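Local coordinates for thiosulfate sulfurtransferase TUM1 (Saccharomyces cerevisiae, PDB 3UTN), which accepts persulfide sulfur from NFS1 and passes it to UBA4 in the pathway that 2-thiolates the wobble uridine of tRNAs, at residues K276-S281 and P301-Y306; L134-H139 and S179-E184; S228-G233 and W321-R326. All coordinates share one frame; numbering follows the deposited sequence.

How the interactions relate
Interaction 1 lies in the parallel sheet of the second rhodanese domain. Interaction 2, whose centre is about 14 Å away, ties the end of a first-domain helix to the segment leading into that sheet's edge strand; Leu-305 N lies 2.6 Å from Glu-184 O, probably a hydrogen bond. Interaction 3, centred about 17 Å from interaction 1, joins a loop to the C-terminal tail, with Ile-231 CD1 packed 3.4 Å from Tyr-306 CE2. Interactions 2 and 3 do not touch, their centres being about 28 Å apart. The persulfide-forming Cys-282 directly follows segment 276-281. The side chain of Leu-305 is about 5 Å from that of Cys-282, and that of Ile-231 about 9 Å from it.

Interaction 1 of 3, residues K276-S281 and P301-Y306; sequences KPTICS and PNVRLY. With DMS (dimethyl sulfoxide), chain E.
Thr-278 and Val-303 begin two neighbouring parallel strands, 278-281 and 303-306, whose directions differ by 33°. Four backbone hydrogen bonds zip them together: Thr-278 N to Asn-302 O, Arg-304 N to Thr-278 O, Cys-280 N to Arg-304 O and Tyr-306 N to Cys-280 O. Arg-304 can be followed outward along the face it shares with Ile-279. Its CB lies 3.9 Å from Thr-278 O, and CG passes Lys-183 O of the segment entering the sheet's edge strand. The chain then bends about CG-CD (chi3 -57°), bringing NE back toward segment 276-281. NE donates to a water at 2.7 Å, lying in the guanidinium plane, and this water donates in turn to Thr-278 O at 2.8 Å, its second donor. At the tip, NH2 rests 3.7 Å from Ile-279 CD1 and forms a salt bridge with Glu-190. The other face is mostly apolar: Val-303 CG1 touches Cys-280 SG at 3.5 Å and Thr-278 CG2 at 3.8 Å. Thr-278 OG1 meets Asn-205 and a second water, shared with Lys-276 O and Pro-301 O. Helix 286-297 covers this face, with Leu-295 on Thr-278 and Cys-280 and Lys-292 on Val-303. This beta-alpha-beta unit of the catalytic domain sets mainly apolar side chains against its helix. Arginine suits the other face, its stem carrying the guanidinium out to Ile-279, where Glu-190 answers its charge and a water its NE.

Interaction 2 of 3, residues L134-H139 and S179-E184; sequences LGVMGH and SFQDKE. With DMS (dimethyl sulfoxide), chain F.
A Schellman motif closes helix 127-136, and Phe-180 packs against it. His-139 N bonds back to Leu-134 O and Gly-138 N to Gly-135 O, a turn that needs positive phi at Gly-138 (78°), which glycine adopts readily. Gly-138 CA lies 3.5 Å from Phe-180 CE2, while Gly-135 O meets the ring at its edge, in plane, 3.3 Å from CD2. Phe-180 sits at the N-cap position of helix 181-184, and its N donates to Val-136 O at 2.6 Å through a bent bond (135° at the hydrogen). Val-136 straddles the start of that helix: CG1, placed opposite its own N by chi1 of 170°, comes 3.4 Å from Gln-181 N, and CG2 lies 3.6 Å from Glu-184 CB. A beta-branched residue suits this spot, since its two methyls meet Gln-181 and Glu-184, three residues apart on the short helix. Met-137 brings SD to 3.9 Å from Ser-179 CB. Glu-184 OE2 forms a salt bridge with Lys-292 and accepts from Trp-132 NE1 of helix 127-136, the latter reaching across to the first domain. A glycine-terminated helix of the first rhodanese domain thus seats a short helix entering the edge strand of the second, consistent with the tandem rhodanese fold.

Interaction 3 of 3, residues S228-G233 and W321-R326; sequences SGHIPG and WIAENR
A single antiparallel beta bridge between two irregular segments, His-230 with Ala-323, holds the C-terminal tail against the loop that leads into strand 234-236 of the second rhodanese domain. It is a hydrogen-bonded pair: His-230 N donates to Ala-323 O at 2.6 Å, and Ala-323 N to His-230 O at 2.7 Å, both in the carbonyl plane. The absence of a side chain at Gly-229 permits this close approach, since a CB would collide with Ile-322 CG2 and Ala-323 O; that CG2 instead lies 3.2 Å from Ser-228 O. His-230 does most of the side-chain work. Its ring, set between the backbone N and the carbonyl carbon by chi1 of 60°, folds back beside the tail; Ala-323 CB lies over a face as a CH-pi contact, 3.5 Å from the ring centroid and 25° off the normal. A methyl is small enough to sit there without pushing the two segments apart. CE1 comes 3.0 Å from Asn-325 O and also close to Glu-324 O, while ND1 and NE2 bond to the carbonyls of Phe-215 and Asp-327. With carbonyl oxygens at both nitrogens, the ring may well be doubly protonated and its CE1-H polarised. With an alanine here, those two carbonyls would probably lose their donors and the Ala-323 methyl its aromatic surface, leaving the last residues of the tail freer to move. Farther along, Pro-232 CD leans on Trp-321 O at 3.2 Å and CG touches Ala-323 CB at 3.9 Å. Arg-326 reaches past the contact to a salt bridge with Glu-216 and a hydrogen bond from NH1 to Phe-268 O. The segment carries the His-Ile-Pro-Gly sequence familiar from rhodanese domains, here with its histidine buried beneath the chain terminus.

Interaction 1 of 3, residues K276-S281 and P301-Y306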
ATOM      1  N   LYS A 276       3.578  -3.214 -21.104  1.00 33.51           N
ATOM      2  CA  LYS A 276       3.772  -4.293 -20.142  1.00 31.86           C
ATOM      3  C   LYS A 276       2.921  -4.073 -18.908  1.00 30.08           C
ATOM      4  O   LYS A 276       2.786  -2.937 -18.448  1.00 29.39           O
ATOM      5  CB  LYS A 276       5.234  -4.389 -19.722  1.00 32.25           C
ATOM      6  CG  LYS A 276       6.172  -4.795 -20.836  1.00 33.31           C
ATOM      7  CD  LYS A 276       7.603  -4.764 -20.346  1.00 34.58           C
ATOM      8  CE  LYS A 276       8.572  -4.931 -21.501  1.00 34.65           C
ATOM      9  NZ  LYS A 276       9.967  -4.942 -20.996  1.00 34.95           N
ATOM     10  N   PRO A 277       2.340  -5.157 -18.367  1.00 28.18           N
ATOM     11  CA  PRO A 277       1.738  -5.025 -17.055  1.00 27.20           C
ATOM     12  C   PRO A 277       2.844  -4.744 -16.056  1.00 25.76           C
ATOM     13  O   PRO A 277       4.030  -4.821 -16.391  1.00 24.52           O
ATOM     14  CB  PRO A 277       1.108  -6.397 -16.795  1.00 27.48           C
ATOM     15  CG  PRO A 277       1.133  -7.119 -18.097  1.00 29.14           C
ATOM     16  CD  PRO A 277       2.260  -6.533 -18.882  1.00 29.15           C
ATOM     17  N   THR A 278       2.469  -4.398 -14.841  1.00 25.08           N
ATOM     18  CA  THR A 278       3.460  -3.983 -13.886  1.00 24.31           C
ATOM     19  C   THR A 278       3.352  -4.800 -12.629  1.00 23.19           C
ATOM     20  O   THR A 278       2.267  -5.176 -12.199  1.00 22.84           O
ATOM     21  CB  THR A 278       3.362  -2.474 -13.611  1.00 24.87           C
ATOM     22  OG1 THR A 278       3.688  -1.780 -14.815  1.00 25.88           O
ATOM     23  CG2 THR A 278       4.336  -2.042 -12.524  1.00 24.08           C
ATOM     24  N   ILE A 279       4.504  -5.116 -12.072  1.00 22.83           N
ATOM     25  CA  ILE A 279       4.546  -5.747 -10.791  1.00 22.76           C
ATOM     26  C   ILE A 279       5.285  -4.808  -9.881  1.00 22.17           C
ATOM     27  O   ILE A 279       6.347  -4.297 -10.217  1.00 22.93           O
ATOM     28  CB  ILE A 279       5.233  -7.114 -10.842  1.00 22.91           C
ATOM     29  CG1 ILE A 279       4.392  -8.066 -11.690  1.00 22.67           C
ATOM     30  CG2 ILE A 279       5.434  -7.646  -9.431  1.00 22.25           C
ATOM     31  CD1 ILE A 279       5.086  -9.352 -12.066  1.00 23.35           C
ATOM     32  N   CYS A 280       4.672  -4.546  -8.744  1.00 21.73           N
ATOM     33  CA  CYS A 280       5.331  -3.815  -7.706  1.00 22.66           C
ATOM     34  C   CYS A 280       5.630  -4.751  -6.582  1.00 22.65           C
ATOM     35  O   CYS A 280       4.846  -5.635  -6.254  1.00 22.45           O
ATOM     36  CB  CYS A 280       4.472  -2.659  -7.240  1.00 22.43           C
ATOM     37  SG  CYS A 280       4.336  -1.453  -8.565  1.00 23.71           S
ATOM     38  N   SER A 281       6.799  -4.558  -6.015  1.00 23.54           N
ATOM     39  CA  SER A 281       7.218  -5.306  -4.872  1.00 25.01           C
ATOM     40  C   SER A 281       7.966  -4.308  -4.024  1.00 25.51           C
ATOM     41  O   SER A 281       8.200  -3.173  -4.438  1.00 24.80           O
ATOM     42  CB  SER A 281       8.141  -6.438  -5.307  1.00 24.95           C
ATOM     43  OG  SER A 281       9.280  -5.913  -5.965  1.00 28.11           O
ATOM     44  N   PRO A 301      -1.477   0.608 -16.221  1.00 27.01           N
ATOM     45  CA  PRO A 301      -2.473  -0.435 -16.054  1.00 27.33           C
ATOM     46  C   PRO A 301      -1.872  -1.717 -15.519  1.00 26.65           C
ATOM     47  O   PRO A 301      -0.657  -1.902 -15.567  1.00 26.77           O
ATOM     48  CB  PRO A 301      -2.987  -0.659 -17.476  1.00 27.60           C
ATOM     49  CG  PRO A 301      -1.858  -0.257 -18.358  1.00 28.69           C
ATOM     50  CD  PRO A 301      -0.987   0.706 -17.608  1.00 27.56           C
ATOM     51  N   ASN A 302      -2.741  -2.586 -15.013  1.00 26.65           N
ATOM     52  CA  ASN A 302      -2.379  -3.947 -14.658  1.00 26.76           C
ATOM     53  C   ASN A 302      -1.130  -3.964 -13.815  1.00 25.84           C
ATOM     54  O   ASN A 302      -0.133  -4.618 -14.132  1.00 25.26           O
ATOM     55  CB  ASN A 302      -2.220  -4.791 -15.914  1.00 27.59           C
ATOM     56  CG  ASN A 302      -3.452  -4.749 -16.782  1.00 28.55           C
ATOM     57  OD1 ASN A 302      -4.563  -4.964 -16.303  1.00 29.31           O
ATOM     58  ND2 ASN A 302      -3.265  -4.448 -18.056  1.00 28.92           N
ATOM     59  N   VAL A 303      -1.196  -3.189 -12.746  1.00 24.50           N
ATOM     60  CA  VAL A 303      -0.137  -3.167 -11.785  1.00 23.70           C
ATOM     61  C   VAL A 303      -0.563  -4.149 -10.732  1.00 23.41           C
ATOM     62  O   VAL A 303      -1.668  -4.081 -10.210  1.00 24.54           O
ATOM     63  CB  VAL A 303       0.049  -1.783 -11.168  1.00 23.42           C
ATOM     64  CG1 VAL A 303       1.303  -1.767 -10.310  1.00 23.08           C
ATOM     65  CG2 VAL A 303       0.149  -0.744 -12.264  1.00 23.34           C
ATOM     66  N   ARG A 304       0.308  -5.099 -10.459  1.00 22.99           N
ATOM     67  CA  ARG A 304       0.055  -6.018  -9.392  1.00 23.11           C
ATOM     68  C   ARG A 304       1.128  -5.851  -8.363  1.00 22.35           C
ATOM     69  O   ARG A 304       2.199  -5.311  -8.636  1.00 22.46           O
ATOM     70  CB  ARG A 304       0.022  -7.440  -9.912  1.00 23.83           C
ATOM     71  CG  ARG A 304      -1.216  -7.739 -10.730  1.00 24.50           C
ATOM     72  CD  ARG A 304      -1.186  -9.182 -11.179  1.00 24.97           C
ATOM     73  NE  ARG A 304       0.033  -9.453 -11.930  1.00 24.65           N
ATOM     74  CZ  ARG A 304       0.586 -10.652 -12.039  1.00 24.75           C
ATOM     75  NH1 ARG A 304       0.041 -11.698 -11.423  1.00 24.60           N
ATOM     76  NH2 ARG A 304       1.697 -10.796 -12.742  1.00 24.74           N
ATOM     77  N   LEU A 305       0.813  -6.282  -7.160  1.00 21.99           N
ATOM     78  CA  LEU A 305       1.774  -6.258  -6.106  1.00 21.27           C
ATOM     79  C   LEU A 305       2.287  -7.657  -5.925  1.00 21.49           C
ATOM     80  O   LEU A 305       1.513  -8.590  -5.709  1.00 21.78           O
ATOM     81  CB  LEU A 305       1.145  -5.778  -4.811  1.00 20.72           C
ATOM     82  CG  LEU A 305       2.148  -5.782  -3.664  1.00 21.03           C
ATOM     83  CD1 LEU A 305       2.970  -4.509  -3.682  1.00 21.22           C
ATOM     84  CD2 LEU A 305       1.409  -5.933  -2.358  1.00 21.32           C
ATOM     85  N   TYR A 306       3.597  -7.799  -6.016  1.00 21.24           N
ATOM     86  CA  TYR A 306       4.228  -8.999  -5.555  1.00 21.92           C
ATOM     87  C   TYR A 306       4.226  -8.863  -4.045  1.00 21.70           C
ATOM     88  O   TYR A 306       5.095  -8.231  -3.460  1.00 21.17           O
ATOM     89  CB  TYR A 306       5.643  -9.138  -6.105  1.00 21.95           C
ATOM     90  CG  TYR A 306       6.402 -10.259  -5.452  1.00 22.33           C
ATOM     91  CD1 TYR A 306       5.738 -11.398  -5.001  1.00 22.85           C
ATOM     92  CD2 TYR A 306       7.774 -10.187  -5.285  1.00 21.91           C
ATOM     93  CE1 TYR A 306       6.424 -12.431  -4.407  1.00 23.05           C
ATOM     94  CE2 TYR A 306       8.471 -11.227  -4.693  1.00 22.79           C
ATOM     95  CZ  TYR A 306       7.785 -12.338  -4.252  1.00 22.73           C
ATOM     96  OH  TYR A 306       8.454 -13.368  -3.656  1.00 24.34           O
TER
HETATM   97  S   DMS E 404      -0.273  -4.202 -20.087  1.00 43.60           S
HETATM   98  O   DMS E 404      -1.012  -4.483 -18.843  1.00 44.30           O
HETATM   99  C1  DMS E 404      -1.305  -4.501 -21.418  1.00 44.41           C
HETATM  100  C2  DMS E 404      -0.071  -2.519 -20.219  1.00 42.92           C
HETATM  101  O   HOH W   1       1.722  -1.693 -16.536  1.00 24.84           O
HETATM  102  O   HOH W   2       1.028  -7.368 -13.364  1.00 25.00           O

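Interaction 2 of 3, residues L134-H139 and S179-E184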
ATOM      1  N   LEU A 134      -8.288  -3.277   1.233  1.00 20.53           N
ATOM      2  CA  LEU A 134      -9.727  -3.088   1.228  1.00 21.06           C
ATOM      3  C   LEU A 134     -10.283  -3.283  -0.164  1.00 21.32           C
ATOM      4  O   LEU A 134     -11.230  -4.034  -0.358  1.00 20.93           O
ATOM      5  CB  LEU A 134     -10.075  -1.694   1.735  1.00 20.66           C
ATOM      6  CG  LEU A 134      -9.693  -1.465   3.191  1.00 20.63           C
ATOM      7  CD1 LEU A 134      -9.852   0.004   3.513  1.00 20.81           C
ATOM      8  CD2 LEU A 134     -10.543  -2.327   4.111  1.00 20.80           C
ATOM      9  N   GLY A 135      -9.669  -2.607  -1.128  1.00 21.89           N
ATOM     10  CA  GLY A 135     -10.056  -2.721  -2.525  1.00 22.72           C
ATOM     11  C   GLY A 135      -9.895  -4.133  -3.036  1.00 23.11           C
ATOM     12  O   GLY A 135     -10.806  -4.672  -3.652  1.00 23.78           O
ATOM     13  N   VAL A 136      -8.743  -4.743  -2.771  1.00 23.16           N
ATOM     14  CA  VAL A 136      -8.489  -6.097  -3.249  1.00 23.82           C
ATOM     15  C   VAL A 136      -9.527  -7.034  -2.671  1.00 24.33           C
ATOM     16  O   VAL A 136     -10.023  -7.914  -3.357  1.00 24.94           O
ATOM     17  CB  VAL A 136      -7.076  -6.592  -2.911  1.00 23.68           C
ATOM     18  CG1 VAL A 136      -6.934  -8.076  -3.215  1.00 24.26           C
ATOM     19  CG2 VAL A 136      -6.054  -5.813  -3.710  1.00 23.21           C
ATOM     20  N   MET A 137      -9.874  -6.805  -1.413  1.00 24.13           N
ATOM     21  CA  MET A 137     -10.874  -7.607  -0.751  1.00 25.61           C
ATOM     22  C   MET A 137     -12.278  -7.221  -1.170  1.00 25.55           C
ATOM     23  O   MET A 137     -13.249  -7.624  -0.542  1.00 26.83           O
ATOM     24  CB  MET A 137     -10.708  -7.511   0.756  1.00 26.37           C
ATOM     25  CG  MET A 137      -9.537  -8.315   1.278  1.00 28.52           C
ATOM     26  SD  MET A 137      -9.512  -9.984   0.600  1.00 31.50           S
ATOM     27  CE  MET A 137     -11.010 -10.688   1.284  1.00 32.07           C
ATOM     28  N   GLY A 138     -12.370  -6.437  -2.238  1.00 25.36           N
ATOM     29  CA  GLY A 138     -13.630  -6.181  -2.903  1.00 25.15           C
ATOM     30  C   GLY A 138     -14.502  -5.185  -2.188  1.00 24.64           C
ATOM     31  O   GLY A 138     -15.702  -5.112  -2.443  1.00 25.88           O
ATOM     32  N   HIS A 139     -13.923  -4.409  -1.282  1.00 23.53           N
ATOM     33  CA  HIS A 139     -14.732  -3.396  -0.656  1.00 22.93           C
ATOM     34  C   HIS A 139     -15.113  -2.397  -1.700  1.00 22.46           C
ATOM     35  O   HIS A 139     -14.248  -1.883  -2.400  1.00 22.67           O
ATOM     36  CB  HIS A 139     -14.055  -2.734   0.518  1.00 22.28           C
ATOM     37  CG  HIS A 139     -15.002  -1.911   1.326  1.00 21.70           C
ATOM     38  ND1 HIS A 139     -15.760  -2.439   2.284  1.00 21.57           N
ATOM     39  CD2 HIS A 139     -15.357  -0.576   1.231  1.00 21.62           C
ATOM     40  CE1 HIS A 139     -16.533  -1.488   2.818  1.00 21.80           C
ATOM     41  NE2 HIS A 139     -16.289  -0.348   2.170  1.00 21.92           N
ATOM     42  N   SER A 179     -12.990 -10.823  -4.233  1.00 32.65           N
ATOM     43  CA  SER A 179     -11.672 -10.297  -3.979  1.00 33.27           C
ATOM     44  C   SER A 179     -10.874 -10.339  -5.263  1.00 32.64           C
ATOM     45  O   SER A 179     -11.251 -11.023  -6.219  1.00 32.67           O
ATOM     46  CB  SER A 179     -10.991 -11.043  -2.832  1.00 33.54           C
ATOM     47  OG  SER A 179     -10.847 -12.415  -3.130  1.00 36.02           O
ATOM     48  N   PHE A 180      -9.784  -9.588  -5.292  1.00 31.53           N
ATOM     49  CA  PHE A 180      -9.072  -9.371  -6.530  1.00 31.00           C
ATOM     50  C   PHE A 180      -7.597  -9.721  -6.419  1.00 30.63           C
ATOM     51  O   PHE A 180      -6.780  -9.190  -7.166  1.00 29.87           O
ATOM     52  CB  PHE A 180      -9.281  -7.930  -6.999  1.00 30.93           C
ATOM     53  CG  PHE A 180     -10.728  -7.555  -7.144  1.00 32.10           C
ATOM     54  CD1 PHE A 180     -11.463  -7.988  -8.240  1.00 32.59           C
ATOM     55  CD2 PHE A 180     -11.370  -6.802  -6.167  1.00 31.55           C
ATOM     56  CE1 PHE A 180     -12.803  -7.658  -8.374  1.00 33.29           C
ATOM     57  CE2 PHE A 180     -12.708  -6.468  -6.295  1.00 32.27           C
ATOM     58  CZ  PHE A 180     -13.426  -6.897  -7.399  1.00 33.24           C
ATOM     59  N   GLN A 181      -7.267 -10.625  -5.495  1.00 30.86           N
ATOM     60  CA  GLN A 181      -5.882 -11.072  -5.314  1.00 32.43           C
ATOM     61  C   GLN A 181      -5.296 -11.529  -6.638  1.00 32.94           C
ATOM     62  O   GLN A 181      -4.167 -11.182  -6.976  1.00 32.61           O
ATOM     63  CB  GLN A 181      -5.779 -12.211  -4.299  1.00 33.53           C
ATOM     64  CG  GLN A 181      -6.164 -11.836  -2.878  1.00 33.96           C
ATOM     65  CD  GLN A 181      -7.621 -12.104  -2.591  1.00 34.93           C
ATOM     66  OE1 GLN A 181      -8.479 -11.954  -3.466  1.00 35.80           O
ATOM     67  NE2 GLN A 181      -7.912 -12.514  -1.366  1.00 34.81           N
ATOM     68  N   ASP A 182      -6.082 -12.300  -7.384  1.00 34.11           N
ATOM     69  CA  ASP A 182      -5.673 -12.808  -8.691  1.00 35.57           C
ATOM     70  C   ASP A 182      -5.273 -11.693  -9.658  1.00 34.05           C
ATOM     71  O   ASP A 182      -4.346 -11.853 -10.444  1.00 34.53           O
ATOM     72  CB  ASP A 182      -6.780 -13.684  -9.298  1.00 39.02           C
ATOM     73  CG  ASP A 182      -8.106 -12.939  -9.479  1.00 42.26           C
ATOM     74  OD1 ASP A 182      -8.313 -11.877  -8.842  1.00 44.27           O
ATOM     75  OD2 ASP A 182      -8.952 -13.425 -10.264  1.00 44.89           O
ATOM     76  N   LYS A 183      -5.978 -10.566  -9.598  1.00 32.52           N
ATOM     77  CA  LYS A 183      -5.695  -9.444 -10.483  1.00 31.09           C
ATOM     78  C   LYS A 183      -4.669  -8.492  -9.890  1.00 29.28           C
ATOM     79  O   LYS A 183      -4.137  -7.629 -10.586  1.00 28.82           O
ATOM     80  CB  LYS A 183      -6.980  -8.669 -10.793  1.00 33.69           C
ATOM     81  CG  LYS A 183      -7.819  -9.264 -11.914  1.00 35.92           C
ATOM     82  CD  LYS A 183      -8.916  -8.302 -12.359  1.00 37.75           C
ATOM     83  CE  LYS A 183     -10.104  -8.309 -11.406  1.00 38.55           C
ATOM     84  NZ  LYS A 183     -11.078  -7.217 -11.693  1.00 39.15           N
ATOM     85  N   GLU A 184      -4.398  -8.641  -8.601  1.00 27.06           N
ATOM     86  CA  GLU A 184      -3.709  -7.593  -7.859  1.00 26.00           C
ATOM     87  C   GLU A 184      -2.423  -8.041  -7.224  1.00 25.26           C
ATOM     88  O   GLU A 184      -1.547  -7.227  -6.944  1.00 24.93           O
ATOM     89  CB  GLU A 184      -4.634  -7.054  -6.779  1.00 24.92           C
ATOM     90  CG  GLU A 184      -5.757  -6.223  -7.353  1.00 25.84           C
ATOM     91  CD  GLU A 184      -5.253  -4.893  -7.859  1.00 26.24           C
ATOM     92  OE1 GLU A 184      -5.737  -4.436  -8.905  1.00 27.48           O
ATOM     93  OE2 GLU A 184      -4.366  -4.313  -7.206  1.00 26.18           O
TER
HETATM   94  S   DMS F 405      -9.321 -14.478  -6.302  1.00 68.67           S
HETATM   95  O   DMS F 405      -9.287 -12.998  -6.470  1.00 64.65           O
HETATM   96  C1  DMS F 405      -8.492 -14.918  -4.863  1.00 65.24           C
HETATM   97  C2  DMS F 405     -10.927 -14.972  -5.893  1.00 66.82           C

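Interaction 3 of 3, residues S228-G233 and W321-R326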
ATOM      1  N   SER A 228      19.892  -7.748   1.065  1.00 27.39           N
ATOM      2  CA  SER A 228      19.256  -6.860   0.121  1.00 27.51           C
ATOM      3  C   SER A 228      19.606  -7.295  -1.296  1.00 26.91           C
ATOM      4  O   SER A 228      20.045  -8.422  -1.525  1.00 26.43           O
ATOM      5  CB  SER A 228      19.669  -5.418   0.382  1.00 27.98           C
ATOM      6  OG  SER A 228      21.075  -5.282   0.335  1.00 29.83           O
ATOM      7  N   GLY A 229      19.417  -6.397  -2.248  1.00 26.14           N
ATOM      8  CA  GLY A 229      19.534  -6.765  -3.639  1.00 25.71           C
ATOM      9  C   GLY A 229      18.131  -6.792  -4.176  1.00 25.14           C
ATOM     10  O   GLY A 229      17.195  -6.337  -3.520  1.00 25.10           O
ATOM     11  N   HIS A 230      17.961  -7.337  -5.365  1.00 24.66           N
ATOM     12  CA  HIS A 230      16.655  -7.289  -5.966  1.00 24.51           C
ATOM     13  C   HIS A 230      16.355  -8.498  -6.759  1.00 24.25           C
ATOM     14  O   HIS A 230      17.227  -9.332  -7.026  1.00 23.72           O
ATOM     15  CB  HIS A 230      16.519  -6.061  -6.831  1.00 24.29           C
ATOM     16  CG  HIS A 230      17.506  -6.007  -7.950  1.00 25.35           C
ATOM     17  ND1 HIS A 230      18.737  -5.494  -7.799  1.00 25.06           N
ATOM     18  CD2 HIS A 230      17.411  -6.422  -9.272  1.00 25.48           C
ATOM     19  CE1 HIS A 230      19.395  -5.577  -8.962  1.00 26.24           C
ATOM     20  NE2 HIS A 230      18.577  -6.133  -9.865  1.00 26.22           N
ATOM     21  N   ILE A 231      15.087  -8.601  -7.123  1.00 23.83           N
ATOM     22  CA  ILE A 231      14.629  -9.682  -7.941  1.00 23.97           C
ATOM     23  C   ILE A 231      15.102  -9.346  -9.338  1.00 24.37           C
ATOM     24  O   ILE A 231      14.856  -8.245  -9.825  1.00 24.56           O
ATOM     25  CB  ILE A 231      13.109  -9.799  -7.897  1.00 23.74           C
ATOM     26  CG1 ILE A 231      12.635  -9.954  -6.450  1.00 23.47           C
ATOM     27  CG2 ILE A 231      12.648 -10.972  -8.739  1.00 23.64           C
ATOM     28  CD1 ILE A 231      11.153  -9.754  -6.280  1.00 22.48           C
ATOM     29  N   PRO A 232      15.829 -10.274  -9.968  1.00 25.59           N
ATOM     30  CA  PRO A 232      16.262 -10.040 -11.329  1.00 25.51           C
ATOM     31  C   PRO A 232      15.058  -9.683 -12.185  1.00 25.17           C
ATOM     32  O   PRO A 232      14.015 -10.338 -12.102  1.00 24.83           O
ATOM     33  CB  PRO A 232      16.846 -11.391 -11.736  1.00 25.96           C
ATOM     34  CG  PRO A 232      17.347 -11.956 -10.448  1.00 25.86           C
ATOM     35  CD  PRO A 232      16.273 -11.586  -9.472  1.00 25.29           C
ATOM     36  N   GLY A 233      15.193  -8.616 -12.957  1.00 24.53           N
ATOM     37  CA  GLY A 233      14.130  -8.173 -13.830  1.00 24.88           C
ATOM     38  C   GLY A 233      13.328  -7.045 -13.225  1.00 25.17           C
ATOM     39  O   GLY A 233      12.551  -6.399 -13.916  1.00 25.60           O
ATOM     40  N   TRP A 321      19.023 -15.999  -6.483  1.00 34.41           N
ATOM     41  CA  TRP A 321      18.020 -15.190  -7.145  1.00 32.29           C
ATOM     42  C   TRP A 321      18.002 -13.793  -6.633  1.00 31.29           C
ATOM     43  O   TRP A 321      16.994 -13.096  -6.708  1.00 29.71           O
ATOM     44  CB  TRP A 321      16.676 -15.844  -6.980  1.00 32.20           C
ATOM     45  CG  TRP A 321      16.630 -17.129  -7.740  1.00 32.76           C
ATOM     46  CD1 TRP A 321      16.645 -18.421  -7.232  1.00 32.90           C
ATOM     47  CD2 TRP A 321      16.607 -17.283  -9.192  1.00 32.85           C
ATOM     48  NE1 TRP A 321      16.607 -19.340  -8.247  1.00 33.12           N
ATOM     49  CE2 TRP A 321      16.584 -18.724  -9.448  1.00 32.86           C
ATOM     50  CE3 TRP A 321      16.586 -16.404 -10.265  1.00 32.31           C
ATOM     51  CZ2 TRP A 321      16.536 -19.236 -10.729  1.00 33.08           C
ATOM     52  CZ3 TRP A 321      16.547 -16.933 -11.555  1.00 32.77           C
ATOM     53  CH2 TRP A 321      16.523 -18.317 -11.780  1.00 32.60           C
ATOM     54  N   ILE A 322      19.147 -13.378  -6.114  1.00 30.54           N
ATOM     55  CA  ILE A 322      19.326 -12.037  -5.631  1.00 30.64           C
ATOM     56  C   ILE A 322      20.252 -11.339  -6.598  1.00 31.19           C
ATOM     57  O   ILE A 322      21.423 -11.699  -6.727  1.00 31.32           O
ATOM     58  CB  ILE A 322      19.923 -12.033  -4.213  1.00 30.17           C
ATOM     59  CG1 ILE A 322      18.938 -12.680  -3.237  1.00 29.93           C
ATOM     60  CG2 ILE A 322      20.306 -10.618  -3.799  1.00 29.74           C
ATOM     61  CD1 ILE A 322      19.455 -12.795  -1.825  1.00 30.46           C
ATOM     62  N   ALA A 323      19.705 -10.363  -7.306  1.00 30.81           N
ATOM     63  CA  ALA A 323      20.508  -9.531  -8.171  1.00 31.62           C
ATOM     64  C   ALA A 323      20.980  -8.328  -7.374  1.00 32.50           C
ATOM     65  O   ALA A 323      20.259  -7.815  -6.519  1.00 32.16           O
ATOM     66  CB  ALA A 323      19.713  -9.106  -9.391  1.00 30.22           C
ATOM     67  N   GLU A 324      22.209  -7.907  -7.635  1.00 33.67           N
ATOM     68  CA  GLU A 324      22.765  -6.729  -7.002  1.00 35.35           C
ATOM     69  C   GLU A 324      22.807  -5.596  -8.002  1.00 35.10           C
ATOM     70  O   GLU A 324      22.566  -5.798  -9.195  1.00 34.37           O
ATOM     71  CB  GLU A 324      24.182  -7.005  -6.514  1.00 37.40           C
ATOM     72  CG  GLU A 324      24.268  -7.771  -5.214  1.00 40.20           C
ATOM     73  CD  GLU A 324      25.664  -8.307  -4.956  1.00 42.75           C
ATOM     74  OE1 GLU A 324      26.448  -8.431  -5.923  1.00 45.16           O
ATOM     75  OE2 GLU A 324      25.977  -8.613  -3.787  1.00 45.35           O
ATOM     76  N   ASN A 325      23.132  -4.408  -7.500  1.00 36.13           N
ATOM     77  CA  ASN A 325      23.266  -3.212  -8.316  1.00 38.11           C
ATOM     78  C   ASN A 325      22.064  -3.071  -9.241  1.00 38.46           C
ATOM     79  O   ASN A 325      20.938  -2.981  -8.757  1.00 38.37           O
ATOM     80  CB  ASN A 325      24.608  -3.220  -9.054  1.00 39.61           C
ATOM     81  CG  ASN A 325      25.773  -3.502  -8.122  1.00 40.60           C
ATOM     82  OD1 ASN A 325      25.876  -2.915  -7.043  1.00 40.96           O
ATOM     83  ND2 ASN A 325      26.646  -4.417  -8.526  1.00 41.49           N
ATOM     84  N   ARG A 326      22.289  -3.094 -10.550  1.00 40.00           N
ATOM     85  CA  ARG A 326      21.196  -2.966 -11.514  1.00 42.21           C
ATOM     86  C   ARG A 326      21.063  -4.180 -12.424  1.00 44.30           C
ATOM     87  O   ARG A 326      20.517  -4.082 -13.523  1.00 46.50           O
ATOM     88  CB  ARG A 326      21.373  -1.696 -12.347  1.00 42.75           C
ATOM     89  CG  ARG A 326      21.377  -0.414 -11.533  1.00 41.91           C
ATOM     90  CD  ARG A 326      20.140  -0.307 -10.655  1.00 41.85           C
ATOM     91  NE  ARG A 326      19.883   1.081 -10.306  1.00 42.39           N
ATOM     92  CZ  ARG A 326      19.090   1.895 -10.993  1.00 41.19           C
ATOM     93  NH1 ARG A 326      18.443   1.459 -12.070  1.00 40.13           N
ATOM     94  NH2 ARG A 326      18.938   3.149 -10.593  1.00 41.28           N
TER